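Local coordinates for protein putative N-acetylmuramoyl-L-alanine amidase (Neisseria meningitidis MC58, PDB 3CZX) that probably hydrolyses, as a zinc-dependent amidase, the bond between N-acetylmuramoyl residues and L-amino acids in cell-wall glycopeptides, at residues P17-V20 with R25-D28; R34-S39 with G164-I169; T86-E91 with D152-L157; N98-Q103 with A174-A179; T113-R118 with E145-S150. All blocks are in the same frame, centred on the assembly; numbering follows the deposited sequence.

Contact 1 (P17-V20 with R25-D28). With ZN (zinc ion), chain E.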
# COMPACT_ATOMS: atom_id res chain seq x y z
N PRO A 17 -0.30 13.62 12.16
CA PRO A 17 -0.12 13.01 10.84
C PRO A 17 0.59 13.82 9.75
O PRO A 17 0.61 13.39 8.59
CB PRO A 17 -1.57 12.74 10.42
CG PRO A 17 -2.28 13.94 10.94
CD PRO A 17 -1.66 14.18 12.31
N GLY A 18 1.21 14.94 10.11
CA GLY A 18 1.86 15.79 9.12
C GLY A 18 0.85 16.50 8.26
O GLY A 18 -0.26 16.76 8.72
N ALA A 19 1.22 16.84 7.03
CA ALA A 19 0.36 17.59 6.13
C ALA A 19 -0.80 16.71 5.66
O ALA A 19 -0.67 15.48 5.63
CB ALA A 19 1.13 18.17 4.95
N VAL A 20 -1.93 17.36 5.39
CA VAL A 20 -3.15 16.69 4.95
C VAL A 20 -3.67 17.40 3.71
O VAL A 20 -3.54 18.61 3.56
CB VAL A 20 -4.25 16.60 6.08
CG1 VAL A 20 -3.69 15.91 7.34
CG2 VAL A 20 -4.88 17.98 6.40
N ARG A 25 -3.35 11.81 4.03
CA ARG A 25 -2.49 12.26 5.13
C ARG A 25 -1.05 11.87 4.88
O ARG A 25 -0.77 10.71 4.56
CB ARG A 25 -2.91 11.63 6.44
CG ARG A 25 -4.40 11.84 6.83
CD ARG A 25 -4.61 11.48 8.29
NE ARG A 25 -4.19 10.11 8.59
CZ ARG A 25 -4.07 9.60 9.82
NH1 ARG A 25 -4.33 10.33 10.92
NH2 ARG A 25 -3.65 8.37 9.95
N GLU A 26 -0.14 12.80 5.13
CA GLU A 26 1.30 12.53 5.02
C GLU A 26 1.71 11.26 5.73
O GLU A 26 2.47 10.45 5.21
CB GLU A 26 2.13 13.72 5.52
CG GLU A 26 3.66 13.50 5.43
CD GLU A 26 4.47 14.72 5.75
OE1 GLU A 26 3.87 15.76 6.08
OE2 GLU A 26 5.72 14.63 5.64
N ALA A 27 1.21 11.06 6.94
CA ALA A 27 1.59 9.90 7.75
C ALA A 27 1.28 8.60 7.01
O ALA A 27 2.02 7.60 7.11
CB ALA A 27 0.88 9.92 9.07
N ASP A 28 0.16 8.60 6.28
CA ASP A 28 -0.34 7.39 5.62
C ASP A 28 0.47 7.18 4.37
O ASP A 28 0.79 6.03 4.03
CB ASP A 28 -1.83 7.56 5.29
CG ASP A 28 -2.70 7.73 6.54
OD1 ASP A 28 -2.27 7.33 7.65
OD2 ASP A 28 -3.82 8.27 6.40
ZN ZN E . 6.95 15.67 7.05
O HOH W 1 7.92 17.29 8.36
O HOH W 2 7.81 16.97 5.48
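With CG anti to the backbone N (chi1 -180°) and the chain extended beyond it (chi2 172°), E26 sends its carboxylate straight out from the first turn of helix 26-45, past the main chain of G18 and A19 to the zinc ion. There the two oxygens divide the work. E26 OE2 binds zinc at 2.1 Å, whereas E26 OE1 uses its anti lone pair to accept a nearly straight bond of 3.0 Å from A19 N. That bond fixes the rotation of the carboxylate beside the metal, so A19 serves as a second-shell support. In this Amidase_3-type zinc site H12 and H78 supply the remaining protein ligands, and two waters lie at coordination distance.

The backbone ties the loop to the helix start as well. A19 O receives E26 N at 2.8 Å, and P17 O receives A27 N at 2.9 Å, a more bent bond whose donor is tilted from the carbonyl plane. Just before the helix, V20 and R25 form a non-hydrogen-bonded pair of a small antiparallel hairpin. The R25 chain bends at chi3 and lays one guanidinium face against P17 CB, 3.7 Å from R25 NH1. Side-on, R25 grips D28 through NE and NH2, one nitrogen to each oxygen; D28 OD1 also forms a salt bridge with K56.

Contact 2 (R34-S39 with G164-I169)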
# COMPACT_ATOMS: atom_id res chain seq x y z
N ARG A 34 7.40 3.63 2.90
CA ARG A 34 8.35 2.82 3.68
C ARG A 34 8.02 1.32 3.51
O ARG A 34 8.90 0.49 3.20
CB ARG A 34 8.38 3.24 5.15
CG ARG A 34 9.20 2.31 6.05
CD ARG A 34 8.32 1.51 7.00
NE ARG A 34 7.95 2.32 8.15
CZ ARG A 34 6.72 2.45 8.65
NH1 ARG A 34 6.53 3.21 9.70
NH2 ARG A 34 5.68 1.88 8.06
N ASN A 35 6.75 0.95 3.68
CA ASN A 35 6.37 -0.46 3.63
C ASN A 35 6.64 -1.09 2.28
O ASN A 35 7.11 -2.25 2.19
CB ASN A 35 4.88 -0.64 4.02
CG ASN A 35 4.66 -0.52 5.50
OD1 ASN A 35 5.58 -0.43 6.28
ND2 ASN A 35 3.38 -0.48 5.93
N ILE A 36 6.29 -0.37 1.22
CA ILE A 36 6.38 -0.92 -0.15
C ILE A 36 7.85 -1.02 -0.52
O ILE A 36 8.32 -2.04 -1.05
CB ILE A 36 5.60 -0.12 -1.16
CG1 ILE A 36 4.10 -0.17 -0.79
CG2 ILE A 36 5.81 -0.65 -2.55
CD1 ILE A 36 3.29 0.81 -1.61
N VAL A 37 8.62 0.04 -0.30
CA VAL A 37 10.02 -0.04 -0.65
C VAL A 37 10.71 -1.13 0.15
O VAL A 37 11.54 -1.84 -0.41
CB VAL A 37 10.71 1.34 -0.47
CG1 VAL A 37 12.24 1.23 -0.71
CG2 VAL A 37 10.14 2.36 -1.41
N ALA A 38 10.40 -1.24 1.42
CA ALA A 38 11.01 -2.27 2.30
C ALA A 38 10.68 -3.66 1.78
O ALA A 38 11.56 -4.54 1.66
CB ALA A 38 10.53 -2.10 3.73
N SER A 39 9.40 -3.87 1.46
CA SER A 39 8.96 -5.20 1.02
C SER A 39 9.66 -5.66 -0.27
O SER A 39 10.00 -6.83 -0.39
CB SER A 39 7.45 -5.24 0.85
OG SER A 39 7.07 -4.44 -0.25
N GLY A 164 4.46 1.40 -8.49
CA GLY A 164 5.49 1.56 -9.50
C GLY A 164 6.59 2.54 -9.10
O GLY A 164 7.78 2.32 -9.39
N ILE A 165 6.17 3.65 -8.47
CA ILE A 165 7.13 4.64 -7.97
C ILE A 165 8.02 4.01 -6.88
O ILE A 165 9.25 4.16 -6.91
CB ILE A 165 6.41 5.96 -7.48
CG1 ILE A 165 5.76 6.69 -8.66
CG2 ILE A 165 7.36 6.85 -6.65
CD1 ILE A 165 4.81 7.78 -8.23
N CYS A 166 7.40 3.32 -5.93
CA CYS A 166 8.14 2.68 -4.82
C CYS A 166 9.01 1.55 -5.33
O CYS A 166 10.13 1.39 -4.85
CB CYS A 166 7.26 2.23 -3.71
SG CYS A 166 6.36 3.58 -2.90
N ARG A 167 8.57 0.83 -6.37
CA ARG A 167 9.44 -0.17 -7.03
C ARG A 167 10.65 0.47 -7.68
O ARG A 167 11.77 -0.03 -7.55
CB ARG A 167 8.67 -1.00 -8.06
CG ARG A 167 9.54 -2.12 -8.66
CD ARG A 167 8.75 -3.05 -9.51
NE ARG A 167 7.71 -3.72 -8.75
CZ ARG A 167 7.86 -4.81 -8.01
NH1 ARG A 167 9.02 -5.41 -7.89
NH2 ARG A 167 6.81 -5.31 -7.36
N ALA A 168 10.45 1.60 -8.37
CA ALA A 168 11.58 2.39 -8.96
C ALA A 168 12.59 2.76 -7.86
O ALA A 168 13.81 2.66 -8.05
CB ALA A 168 11.06 3.68 -9.70
N ILE A 169 12.09 3.18 -6.70
CA ILE A 169 12.98 3.58 -5.60
C ILE A 169 13.79 2.37 -5.10
O ILE A 169 15.03 2.41 -5.00
CB ILE A 169 12.17 4.23 -4.43
CG1 ILE A 169 11.60 5.60 -4.85
CG2 ILE A 169 13.05 4.37 -3.13
CD1 ILE A 169 10.51 6.17 -3.88
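The segments R34-S39 and G164-I169 are two helical stretches whose axes pass 8.5 Å apart at a signed crossing angle of -50°, with V37 and C166 nearest at the backbone. They belong to helices 26-45 and 152-177, which pack against each other beside the mixed sheet of this alpha/beta amidase fold; V37 also reaches L8 on strand 6-10.

C166 points into the interface, and its CB is met by two methyls from successive residues: I36 CG2 presses on it at 3.4 Å, tighter than an ordinary van der Waals contact, while V37 CG2 sits 3.7 Å away. I36 holds CG2 anti to its own nitrogen, a rotation that turns this branch rather than CG1 toward the cysteine. C166 SG follows the other course, anti to its carbonyl carbon, which leaves it 4.2 Å from I36 CB; C166 also packs on M33, one turn earlier on helix 26-45.

One turn on from C166, I169 crosses V37 at about a right angle and sets its CG2 methyl against both valine branches. I169 also packs on L105 and V109 of helix 99-113. All four touching residues are buried, and the join between them is apolar. The backbone nonetheless takes part, for V37 CG2 also rests 3.6 Å from C166 O.

Contact 3 (T86-E91 with D152-L157)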
# COMPACT_ATOMS: atom_id res chain seq x y z
N THR A 86 0.57 25.05 -6.46
CA THR A 86 1.26 24.75 -7.67
C THR A 86 2.74 24.40 -7.43
O THR A 86 3.41 23.95 -8.35
CB THR A 86 1.19 25.93 -8.68
OG1 THR A 86 1.95 27.02 -8.18
CG2 THR A 86 -0.25 26.37 -8.92
N ALA A 87 3.23 24.56 -6.20
CA ALA A 87 4.63 24.17 -5.84
C ALA A 87 4.77 22.68 -6.17
O ALA A 87 3.87 21.90 -5.89
CB ALA A 87 4.90 24.38 -4.39
N THR A 88 5.89 22.30 -6.77
CA THR A 88 6.08 20.94 -7.26
C THR A 88 7.56 20.55 -7.23
O THR A 88 8.43 21.41 -7.30
CB THR A 88 5.55 20.79 -8.69
OG1 THR A 88 5.60 19.41 -9.12
CG2 THR A 88 6.31 21.67 -9.70
N GLY A 89 7.81 19.25 -7.12
CA GLY A 89 9.14 18.70 -7.40
C GLY A 89 9.63 17.83 -6.26
O GLY A 89 9.01 17.75 -5.21
N ILE A 90 10.81 17.25 -6.49
CA ILE A 90 11.43 16.23 -5.69
C ILE A 90 12.64 16.77 -4.98
O ILE A 90 13.49 17.39 -5.60
CB ILE A 90 11.98 15.12 -6.62
CG1 ILE A 90 10.84 14.42 -7.39
CG2 ILE A 90 12.83 14.10 -5.83
CD1 ILE A 90 11.33 13.73 -8.67
N GLU A 91 12.74 16.48 -3.70
CA GLU A 91 13.96 16.78 -3.00
C GLU A 91 14.22 15.86 -1.84
O GLU A 91 13.32 15.22 -1.29
CB GLU A 91 14.01 18.24 -2.58
CG GLU A 91 13.00 18.67 -1.57
CD GLU A 91 13.06 20.19 -1.28
OE1 GLU A 91 13.22 21.01 -2.21
OE2 GLU A 91 12.97 20.55 -0.11
N ASP A 152 -2.30 18.97 -6.04
CA ASP A 152 -3.34 17.99 -6.31
C ASP A 152 -3.02 17.04 -7.48
O ASP A 152 -3.34 15.83 -7.43
CB ASP A 152 -4.69 18.67 -6.61
CG ASP A 152 -5.25 19.41 -5.44
OD1 ASP A 152 -4.78 19.28 -4.30
OD2 ASP A 152 -6.25 20.13 -5.69
N THR A 153 -2.45 17.59 -8.55
CA THR A 153 -2.10 16.84 -9.75
C THR A 153 -0.99 15.83 -9.45
O THR A 153 -1.11 14.64 -9.79
CB THR A 153 -1.66 17.79 -10.91
OG1 THR A 153 -2.81 18.55 -11.33
CG2 THR A 153 -1.12 16.99 -12.11
N ASP A 154 0.09 16.28 -8.79
CA ASP A 154 1.19 15.33 -8.45
C ASP A 154 0.72 14.24 -7.46
O ASP A 154 1.08 13.08 -7.57
CB ASP A 154 2.36 16.07 -7.81
CG ASP A 154 2.98 17.10 -8.72
OD1 ASP A 154 2.75 17.06 -9.94
OD2 ASP A 154 3.69 17.97 -8.16
N LEU A 155 -0.11 14.63 -6.50
CA LEU A 155 -0.68 13.70 -5.56
C LEU A 155 -1.54 12.64 -6.28
O LEU A 155 -1.49 11.44 -5.96
CB LEU A 155 -1.50 14.44 -4.49
CG LEU A 155 -2.31 13.57 -3.52
CD1 LEU A 155 -1.49 12.54 -2.73
CD2 LEU A 155 -3.14 14.42 -2.59
N ALA A 156 -2.34 13.07 -7.24
CA ALA A 156 -3.13 12.10 -8.04
C ALA A 156 -2.21 11.13 -8.76
O ALA A 156 -2.53 9.94 -8.83
CB ALA A 156 -4.03 12.82 -9.05
N LEU A 157 -1.13 11.63 -9.33
CA LEU A 157 -0.18 10.75 -10.05
C LEU A 157 0.42 9.75 -9.11
O LEU A 157 0.52 8.56 -9.44
CB LEU A 157 0.92 11.58 -10.73
CG LEU A 157 1.80 10.72 -11.66
CD1 LEU A 157 0.99 10.23 -12.83
CD2 LEU A 157 2.93 11.61 -12.13
O HOH W 3 5.40 17.57 -6.22
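T88 lays its hydroxyl against the carboxylate of D154, the two side chains crossing at about a right angle. T88 OG1 points opposite its own nitrogen (chi1 -173°), which directs it out of the loop toward helix 152-177, and it donates a short hydrogen bond of 2.6 Å to D154 OD2. The hydroxyl arrives on the syn side of that oxygen, 19° out of the carboxylate plane, while T88 CB follows at 3.4 Å from D154 OD2.

The same oxygen takes a second donor. Water 3 gives a hydrogen bond of 2.6 Å to D154 OD2 and accepts one of 3.1 Å from G89 N, bridging the aspartate to the next peptide of the loop. Two short bonds thus converge on one buried carboxylate oxygen, which would be expected to stabilise its negative charge.

Close by, the loop has a further hold: A87 O accepts from N151 ND2 just ahead of the helix. W115 packs on D154. The contact is a polar tie, direct and through water, between the first turn of the C-terminal helix 152-177 and the loop leading into strand 91-94 of the amidase alpha/beta fold, away from the zinc site.

Contact 4 (N98-Q103 with A174-A179)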
# COMPACT_ATOMS: atom_id res chain seq x y z
N ASN A 98 25.84 12.25 1.81
CA ASN A 98 24.73 11.54 1.19
C ASN A 98 24.22 12.17 -0.13
O ASN A 98 23.17 11.78 -0.63
CB ASN A 98 23.58 11.51 2.21
CG ASN A 98 23.87 10.56 3.36
OD1 ASN A 98 23.77 10.92 4.54
ND2 ASN A 98 24.15 9.35 3.04
N LYS A 99 24.94 13.13 -0.71
CA LYS A 99 24.47 13.78 -1.95
C LYS A 99 24.20 12.77 -3.08
O LYS A 99 23.15 12.80 -3.70
CB LYS A 99 25.46 14.85 -2.40
CG LYS A 99 25.14 15.47 -3.75
CD LYS A 99 26.34 16.30 -4.24
CE LYS A 99 26.43 17.57 -3.56
NZ LYS A 99 27.40 18.38 -4.38
N ARG A 100 25.13 11.87 -3.32
CA ARG A 100 24.95 10.87 -4.34
C ARG A 100 23.72 10.04 -4.06
O ARG A 100 22.92 9.85 -4.95
CB ARG A 100 26.20 10.01 -4.45
CG ARG A 100 26.07 8.76 -5.25
CD ARG A 100 25.65 8.94 -6.64
NE ARG A 100 25.67 7.64 -7.31
CZ ARG A 100 25.33 7.44 -8.58
NH1 ARG A 100 24.92 8.47 -9.33
NH2 ARG A 100 25.38 6.22 -9.10
N TRP A 101 23.53 9.58 -2.83
CA TRP A 101 22.34 8.79 -2.53
C TRP A 101 21.06 9.58 -2.78
O TRP A 101 20.11 9.05 -3.35
CB TRP A 101 22.33 8.32 -1.09
CG TRP A 101 22.96 7.04 -0.88
CD1 TRP A 101 24.07 6.80 -0.14
CD2 TRP A 101 22.50 5.76 -1.36
NE1 TRP A 101 24.35 5.45 -0.13
CE2 TRP A 101 23.39 4.80 -0.87
CE3 TRP A 101 21.41 5.35 -2.12
CZ2 TRP A 101 23.25 3.43 -1.16
CZ3 TRP A 101 21.27 3.97 -2.42
CH2 TRP A 101 22.18 3.05 -1.92
N CYS A 102 21.05 10.85 -2.37
CA CYS A 102 19.88 11.75 -2.62
C CYS A 102 19.57 11.84 -4.10
O CYS A 102 18.39 11.87 -4.50
CB CYS A 102 20.14 13.14 -2.04
SG CYS A 102 20.14 13.16 -0.23
N GLN A 103 20.63 11.90 -4.90
CA GLN A 103 20.50 12.05 -6.36
C GLN A 103 20.01 10.74 -7.00
O GLN A 103 19.17 10.76 -7.91
CB GLN A 103 21.81 12.55 -6.97
CG GLN A 103 22.08 13.99 -6.59
CD GLN A 103 23.43 14.52 -6.98
OE1 GLN A 103 24.40 13.75 -7.17
NE2 GLN A 103 23.52 15.85 -7.06
N ALA A 174 18.84 -0.94 -4.79
CA ALA A 174 19.52 -2.21 -5.06
C ALA A 174 20.60 -2.04 -6.10
O ALA A 174 21.72 -2.52 -5.92
CB ALA A 174 18.52 -3.27 -5.48
N MSE A 175 20.31 -1.32 -7.16
CA MSE A 175 21.33 -1.11 -8.22
C MSE A 175 22.57 -0.38 -7.69
O MSE A 175 23.73 -0.75 -8.01
CB MSE A 175 20.71 -0.35 -9.39
CG MSE A 175 21.67 0.13 -10.44
SE MSE A 175 22.21 -1.37 -11.56
CE MSE A 175 20.62 -1.39 -12.68
N GLU A 176 22.36 0.63 -6.85
CA GLU A 176 23.48 1.41 -6.33
C GLU A 176 24.36 0.56 -5.43
O GLU A 176 25.56 0.78 -5.35
CB GLU A 176 22.93 2.64 -5.61
CG GLU A 176 23.94 3.55 -4.98
CD GLU A 176 24.81 4.30 -5.98
OE1 GLU A 176 24.60 4.20 -7.21
OE2 GLU A 176 25.71 5.04 -5.50
N LEU A 177 23.75 -0.40 -4.75
CA LEU A 177 24.44 -1.35 -3.87
C LEU A 177 25.05 -2.51 -4.66
O LEU A 177 25.83 -3.30 -4.11
CB LEU A 177 23.47 -1.91 -2.85
CG LEU A 177 22.91 -0.87 -1.88
CD1 LEU A 177 21.87 -1.48 -0.97
CD2 LEU A 177 24.04 -0.24 -1.08
N GLY A 178 24.69 -2.62 -5.94
CA GLY A 178 25.13 -3.72 -6.79
C GLY A 178 24.46 -5.05 -6.49
O GLY A 178 25.04 -6.11 -6.76
N ALA A 179 23.24 -5.01 -5.94
CA ALA A 179 22.48 -6.21 -5.62
C ALA A 179 21.65 -6.64 -6.79
O ALA A 179 20.82 -5.87 -7.31
CB ALA A 179 21.56 -5.97 -4.41
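R100 and E176 reach for each other from opposite directions, and W101 lies against the aliphatic stem of the glutamate. The arginine presents itself side-on, with one nitrogen to each carboxylate oxygen, in the two hydrogen bonds of a salt bridge: R100 NH2 to E176 OE1 at 2.9 Å, and R100 NE to E176 OE2 at 3.2 Å. The fork is not flat, since the guanidinium and carboxylate planes stand 61° apart. E176 OE1 is met on its syn side, but E176 OE2 receives its donor from above the carboxylate plane.

Both chains bend at chi2 to achieve this. In E176 the chi1 setting of 179° lays CB and CG over one face of the W101 six-membered ring, where E176 CG makes a CH-pi contact 3.8 Å from the centroid, and the bend at chi2 (68°) turns the carboxylate off toward R100. At the ring edge, near its plane, L177 CD2 approaches W101 CZ2 at 3.8 Å. The indole is therefore touched on a face and an edge by consecutive residues of helix 152-177, while I142 of strand 142-145 packs on it from the sheet.

The start of helix 99-113 is thereby joined to the end of helix 152-177, which closes at G178 in a Schellman motif. R100 is exposed, so solvent probably screens the ion pair; the aliphatic part of E176 meanwhile covers part of one indole face, combining charge pairing with apolar packing in a single residue.

Contact 5 (T113-R118 with E145-S150)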
# COMPACT_ATOMS: atom_id res chain seq x y z
N THR A 113 7.96 9.70 -13.17
CA THR A 113 6.89 10.70 -12.96
C THR A 113 6.94 11.95 -13.82
O THR A 113 5.93 12.62 -13.95
CB THR A 113 6.87 11.18 -11.51
OG1 THR A 113 8.14 11.77 -11.22
CG2 THR A 113 6.61 10.02 -10.56
N GLY A 114 8.10 12.29 -14.35
CA GLY A 114 8.27 13.59 -15.01
C GLY A 114 8.27 14.76 -14.03
O GLY A 114 8.18 15.90 -14.43
N TRP A 115 8.39 14.48 -12.71
CA TRP A 115 8.48 15.53 -11.71
C TRP A 115 9.87 16.18 -11.78
O TRP A 115 10.87 15.51 -12.08
CB TRP A 115 8.28 14.95 -10.31
CG TRP A 115 6.88 14.46 -10.03
CD1 TRP A 115 5.72 14.81 -10.69
CD2 TRP A 115 6.49 13.52 -9.02
NE1 TRP A 115 4.64 14.13 -10.15
CE2 TRP A 115 5.08 13.35 -9.11
CE3 TRP A 115 7.19 12.80 -8.08
CZ2 TRP A 115 4.37 12.47 -8.28
CZ3 TRP A 115 6.47 11.93 -7.22
CH2 TRP A 115 5.07 11.79 -7.34
N LYS A 116 9.89 17.46 -11.44
CA LYS A 116 11.13 18.24 -11.46
C LYS A 116 12.03 17.87 -10.28
O LYS A 116 11.54 17.76 -9.18
CB LYS A 116 10.75 19.72 -11.38
CG LYS A 116 11.93 20.68 -11.58
CD LYS A 116 11.66 22.07 -11.05
CE LYS A 116 12.94 22.94 -11.12
NZ LYS A 116 13.28 23.33 -12.52
N LEU A 117 13.32 17.70 -10.53
CA LEU A 117 14.33 17.57 -9.47
C LEU A 117 14.69 18.98 -8.96
O LEU A 117 15.21 19.82 -9.74
CB LEU A 117 15.60 16.89 -10.00
CG LEU A 117 15.55 15.41 -10.29
CD1 LEU A 117 16.77 14.98 -11.10
CD2 LEU A 117 15.40 14.70 -8.95
N ARG A 118 14.41 19.24 -7.69
CA ARG A 118 14.75 20.48 -7.01
C ARG A 118 16.19 20.35 -6.48
O ARG A 118 16.73 19.28 -6.41
CB ARG A 118 13.77 20.76 -5.89
CG ARG A 118 12.31 20.87 -6.38
CD ARG A 118 11.33 20.72 -5.26
NE ARG A 118 11.41 21.80 -4.28
CZ ARG A 118 10.68 22.92 -4.32
NH1 ARG A 118 9.81 23.14 -5.27
NH2 ARG A 118 10.84 23.84 -3.37
N GLU A 145 11.57 13.73 0.27
CA GLU A 145 10.27 14.32 -0.05
C GLU A 145 10.05 14.25 -1.54
O GLU A 145 10.28 15.20 -2.28
CB GLU A 145 10.23 15.76 0.45
CG GLU A 145 10.44 15.86 1.93
CD GLU A 145 10.25 17.26 2.43
OE1 GLU A 145 9.11 17.70 2.61
OE2 GLU A 145 11.26 17.94 2.62
N PRO A 146 9.56 13.11 -2.01
CA PRO A 146 9.38 12.97 -3.46
C PRO A 146 8.36 13.91 -4.11
O PRO A 146 8.49 14.16 -5.30
CB PRO A 146 8.95 11.52 -3.62
CG PRO A 146 9.08 10.88 -2.37
CD PRO A 146 9.27 11.88 -1.27
N PHE A 147 7.37 14.39 -3.37
CA PHE A 147 6.37 15.28 -3.96
C PHE A 147 5.68 16.12 -2.89
O PHE A 147 5.80 15.82 -1.72
CB PHE A 147 5.32 14.49 -4.79
CG PHE A 147 4.44 13.61 -3.96
CD1 PHE A 147 3.20 14.03 -3.54
CD2 PHE A 147 4.87 12.37 -3.56
CE1 PHE A 147 2.40 13.21 -2.73
CE2 PHE A 147 4.08 11.54 -2.79
CZ PHE A 147 2.86 11.98 -2.35
N PHE A 148 4.95 17.12 -3.36
CA PHE A 148 4.18 18.01 -2.51
C PHE A 148 2.78 17.44 -2.41
O PHE A 148 2.07 17.36 -3.41
CB PHE A 148 4.11 19.40 -3.15
CG PHE A 148 5.35 20.23 -2.98
CD1 PHE A 148 5.36 21.33 -2.14
CD2 PHE A 148 6.51 19.91 -3.68
CE1 PHE A 148 6.51 22.07 -1.99
CE2 PHE A 148 7.67 20.66 -3.51
CZ PHE A 148 7.65 21.75 -2.67
N ILE A 149 2.37 17.11 -1.19
CA ILE A 149 1.04 16.61 -0.94
C ILE A 149 0.00 17.68 -1.28
O ILE A 149 -1.15 17.34 -1.59
CB ILE A 149 0.87 16.13 0.50
CG1 ILE A 149 -0.34 15.22 0.63
CG2 ILE A 149 0.82 17.31 1.51
CD1 ILE A 149 -0.51 14.64 2.02
N SER A 150 0.45 18.93 -1.21
CA SER A 150 -0.39 20.09 -1.55
C SER A 150 -0.61 20.28 -3.06
O SER A 150 -1.47 21.06 -3.48
CB SER A 150 0.21 21.33 -0.89
OG SER A 150 1.57 21.42 -1.18
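The indole of W115 is sandwiched: F147 CB lies over one face, 3.6 Å above the plane and offset toward the rim, and T113 CB covers the opposite face from within its own segment. The contact joins two loops of the amidase alpha/beta fold, one after helix 99-113 and the other running from strand 142-145 to helix 152-177.

F147 CB forms a CH-pi contact with W115, 3.9 Å from the centroid of the six-membered ring. The two aromatic side chains lie side by side and point the same way, yet their rings are oblique, with planes at 39°. F147 CG sits between its backbone N and carbonyl carbon (chi1 68°), a rotation that leaves CB over the indole while the phenyl lies beside it and stacks on F158. P146 O comes obliquely to the indole, 3.4 Å from W115 CE3. On the far side, T113 OG1 accepts from W115 N in an ST turn and so holds the tryptophan backbone close to its covering threonine.

A second flat pair lies farther along. R118 bends at chi3 and turns a guanidinium face to F148, whose ring meets it edge-on with the planes 62° apart. The polar end of R118 is engaged by E91, its salt-bridge partner, and by T88 O. F148 CZ stands over the centre of the guanidinium, 3.6 Å from R118 CZ.

Along the chain, contact 1 closes first, and contact 2 then spans residues 34 to 169, enclosing contacts 3 and 5 and crossing contact 4, which ends beyond it. Helix 152-177 serves three of the five: its first turn enters contact 3, its middle contact 2 and its last turn contact 4, whose centre is about 24 Å from that of contact 3. Contacts 1 and 2 share helix 26-45. Contacts 3 and 5, with centres about 5 Å apart, form one region in which E91 O meets E145 N and I90 N meets K116 O. Through I149 packing on A19, contact 5 touches contact 1, linking this loop region to the zinc site; contact 4 lies across the chain's centre from contact 1.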